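Local coordinates for protein LP04448p (Drosophila melanogaster, PDB 2QK2) that probably binds tubulin through its TOG domains, as XMAP215-family proteins do, and so acts at growing microtubule plus ends, at residues T164-L169 with I236-A241. Sequence-based numbering, arbitrary orientation.
Sequences TQPTAL and IKIKVA
Pro166 and two branched side chains of the C-terminal tail, Ile238 and Val240, make the apolar part of this contact. The CD1 methyl of Ile238 meets the CD corner of the Pro166 ring at 4.0 Å. Val240 comes in at a slant to the same ring, its CG2 methyl 3.7 Å from Pro166 CG and its CG1 methyl a little farther off. Besides meeting the ring, the CG1-CD1 arm of Ile238 lies against the backbone carbonyl of Thr164, with Ile238 CG1 3.2 Å from Thr164 O. CG1 sits between the backbone N and the carbonyl carbon (chi1 58°), which puts it against that oxygen, while CG2 of Ile238 faces Thr164 N at 3.8 Å. Pro166 also touches Leu206 of helix 190-207, so the ring joins the tail to the helical body. The setting is the HEAT-repeat array of a TOG domain: residues 164-169 belong to the loop linking helices 147-161 and 171-185, and the tail beyond helix 221-233, the last of the chain, turns back over this loop at the surface. As modelled, one hydrogen bond crosses between the segments, from Gln165 NE2 to Lys239 O at 2.8 Å, bent to 144° at the hydrogen. Yet Gln165 OE1 lies 2.9 Å from Val240 O, two acceptors with no hydrogen bond between them, so the amide's orientation, and with it the bond, is doubtful. Gln165 CG lies beside the backbone N, anti to the carbonyl carbon (chi1 -75°), and the fold at chi2 brings the amide nearer the tail than the side chain's first bond points. Behind the contact, the side chain of buried Thr164 starts away from the tail, and its OG1 hydrogen-bonds with Ala160 O and Tyr126 OH.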
ATOM      1  N   THR A 164       4.868  -3.311  11.587  1.00 30.03           N
ATOM      2  CA  THR A 164       6.305  -3.197  11.412  1.00 29.95           C
ATOM      3  C   THR A 164       7.064  -3.497  12.700  1.00 30.57           C
ATOM      4  O   THR A 164       6.626  -3.135  13.787  1.00 30.92           O
ATOM      5  CB  THR A 164       6.674  -1.782  10.923  1.00 28.26           C
ATOM      6  OG1 THR A 164       5.935  -1.485   9.731  1.00 29.58           O
ATOM      7  CG2 THR A 164       8.159  -1.685  10.623  1.00 29.98           C
ATOM      8  N   GLN A 165       8.200  -4.175  12.570  1.00 31.54           N
ATOM      9  CA  GLN A 165       9.033  -4.490  13.722  1.00 33.33           C
ATOM     10  C   GLN A 165       9.793  -3.225  14.111  1.00 32.81           C
ATOM     11  O   GLN A 165      10.332  -2.526  13.250  1.00 31.13           O
ATOM     12  CB  GLN A 165      10.042  -5.591  13.376  1.00 36.08           C
ATOM     13  CG  GLN A 165       9.458  -6.988  13.275  1.00 39.90           C
ATOM     14  CD  GLN A 165       8.821  -7.438  14.573  1.00 43.20           C
ATOM     15  OE1 GLN A 165       9.399  -7.275  15.649  1.00 45.27           O
ATOM     16  NE2 GLN A 165       7.628  -8.011  14.481  1.00 44.60           N
ATOM     17  N   PRO A 166       9.848  -2.911  15.414  1.00 32.89           N
ATOM     18  CA  PRO A 166      10.568  -1.709  15.839  1.00 33.02           C
ATOM     19  C   PRO A 166      12.002  -1.701  15.318  1.00 33.37           C
ATOM     20  O   PRO A 166      12.532  -0.648  14.956  1.00 33.14           O
ATOM     21  CB  PRO A 166      10.497  -1.788  17.360  1.00 34.18           C
ATOM     22  CG  PRO A 166       9.162  -2.450  17.589  1.00 34.04           C
ATOM     23  CD  PRO A 166       9.187  -3.563  16.557  1.00 34.02           C
ATOM     24  N   THR A 167      12.622  -2.878  15.258  1.00 33.40           N
ATOM     25  CA  THR A 167      14.001  -2.982  14.780  1.00 35.91           C
ATOM     26  C   THR A 167      14.153  -2.712  13.281  1.00 36.01           C
ATOM     27  O   THR A 167      15.271  -2.676  12.765  1.00 37.08           O
ATOM     28  CB  THR A 167      14.609  -4.371  15.091  1.00 37.17           C
ATOM     29  OG1 THR A 167      13.805  -5.398  14.496  1.00 39.42           O
ATOM     30  CG2 THR A 167      14.681  -4.593  16.597  1.00 37.19           C
ATOM     31  N   ALA A 168      13.035  -2.517  12.585  1.00 35.33           N
ATOM     32  CA  ALA A 168      13.077  -2.243  11.152  1.00 33.25           C
ATOM     33  C   ALA A 168      13.393  -0.773  10.871  1.00 33.99           C
ATOM     34  O   ALA A 168      13.652  -0.395   9.725  1.00 32.81           O
ATOM     35  CB  ALA A 168      11.754  -2.626  10.505  1.00 33.27           C
ATOM     36  N   LEU A 169      13.376   0.054  11.914  1.00 32.72           N
ATOM     37  CA  LEU A 169      13.667   1.476  11.754  1.00 33.89           C
ATOM     38  C   LEU A 169      14.911   1.941  12.513  1.00 34.25           C
ATOM     39  O   LEU A 169      14.945   1.890  13.744  1.00 36.28           O
ATOM     40  CB  LEU A 169      12.481   2.327  12.221  1.00 36.17           C
ATOM     41  CG  LEU A 169      11.176   2.331  11.421  1.00 38.92           C
ATOM     42  CD1 LEU A 169      10.408   1.046  11.674  1.00 39.34           C
ATOM     43  CD2 LEU A 169      10.335   3.533  11.841  1.00 38.59           C
ATOM     44  N   ILE A 236      -0.668  -1.632  17.592  1.00 49.28           N
ATOM     45  CA  ILE A 236       0.466  -2.292  16.961  1.00 51.00           C
ATOM     46  C   ILE A 236       0.171  -3.786  16.919  1.00 54.69           C
ATOM     47  O   ILE A 236       0.208  -4.474  17.940  1.00 54.94           O
ATOM     48  CB  ILE A 236       1.769  -2.045  17.734  1.00 48.71           C
ATOM     49  CG1 ILE A 236       2.019  -0.539  17.855  1.00 48.26           C
ATOM     50  CG2 ILE A 236       2.931  -2.726  17.022  1.00 49.29           C
ATOM     51  CD1 ILE A 236       2.001   0.207  16.532  1.00 42.73           C
ATOM     52  N   LYS A 237      -0.119  -4.275  15.720  1.00 58.01           N
ATOM     53  CA  LYS A 237      -0.471  -5.669  15.512  1.00 61.93           C
ATOM     54  C   LYS A 237       0.685  -6.661  15.492  1.00 64.83           C
ATOM     55  O   LYS A 237       0.458  -7.860  15.373  1.00 65.75           O
ATOM     56  CB  LYS A 237      -1.274  -5.781  14.218  1.00 62.22           C
ATOM     57  CG  LYS A 237      -2.508  -4.897  14.217  1.00 63.13           C
ATOM     58  CD  LYS A 237      -3.005  -4.616  12.811  1.00 65.23           C
ATOM     59  CE  LYS A 237      -4.244  -3.724  12.838  1.00 66.63           C
ATOM     60  NZ  LYS A 237      -4.029  -2.450  13.597  1.00 66.72           N
ATOM     61  N   ILE A 238       1.918  -6.184  15.619  1.00 67.65           N
ATOM     62  CA  ILE A 238       3.056  -7.096  15.598  1.00 71.38           C
ATOM     63  C   ILE A 238       3.630  -7.423  16.975  1.00 73.65           C
ATOM     64  O   ILE A 238       3.189  -6.890  17.996  1.00 72.99           O
ATOM     65  CB  ILE A 238       4.200  -6.550  14.696  1.00 72.44           C
ATOM     66  CG1 ILE A 238       4.654  -5.165  15.172  1.00 72.48           C
ATOM     67  CG2 ILE A 238       3.733  -6.490  13.253  1.00 72.82           C
ATOM     68  CD1 ILE A 238       5.573  -5.187  16.378  1.00 72.90           C
ATOM     69  N   LYS A 239       4.613  -8.320  16.980  1.00 76.47           N
ATOM     70  CA  LYS A 239       5.299  -8.745  18.196  1.00 78.86           C
ATOM     71  C   LYS A 239       6.779  -8.425  18.033  1.00 80.21           C
ATOM     72  O   LYS A 239       7.431  -8.935  17.120  1.00 80.78           O
ATOM     73  CB  LYS A 239       5.132 -10.249  18.403  1.00 79.84           C
ATOM     74  CG  LYS A 239       5.954 -10.829  19.548  1.00 80.93           C
ATOM     75  CD  LYS A 239       5.484 -10.314  20.898  1.00 81.37           C
ATOM     76  CE  LYS A 239       6.288 -10.936  22.028  1.00 81.14           C
ATOM     77  NZ  LYS A 239       5.784 -10.507  23.361  1.00 81.13           N
ATOM     78  N   VAL A 240       7.309  -7.588  18.918  1.00 81.06           N
ATOM     79  CA  VAL A 240       8.713  -7.204  18.852  1.00 82.29           C
ATOM     80  C   VAL A 240       9.648  -8.413  18.942  1.00 83.44           C
ATOM     81  O   VAL A 240       9.989  -9.021  17.924  1.00 82.92           O
ATOM     82  CB  VAL A 240       9.065  -6.204  19.977  1.00 81.82           C
ATOM     83  CG1 VAL A 240      10.487  -5.692  19.795  1.00 81.53           C
ATOM     84  CG2 VAL A 240       8.074  -5.050  19.971  1.00 81.56           C
ATOM     85  N   ALA A 241      10.054  -8.757  20.162  1.00 85.19           N
ATOM     86  CA  ALA A 241      10.956  -9.883  20.401  1.00 86.19           C
ATOM     87  C   ALA A 241      12.367  -9.566  19.915  1.00 86.65           C
ATOM     88  O   ALA A 241      13.299  -9.617  20.747  1.00 87.12           O
ATOM     89  CB  ALA A 241      10.432 -11.143  19.708  1.00 86.20           C
TER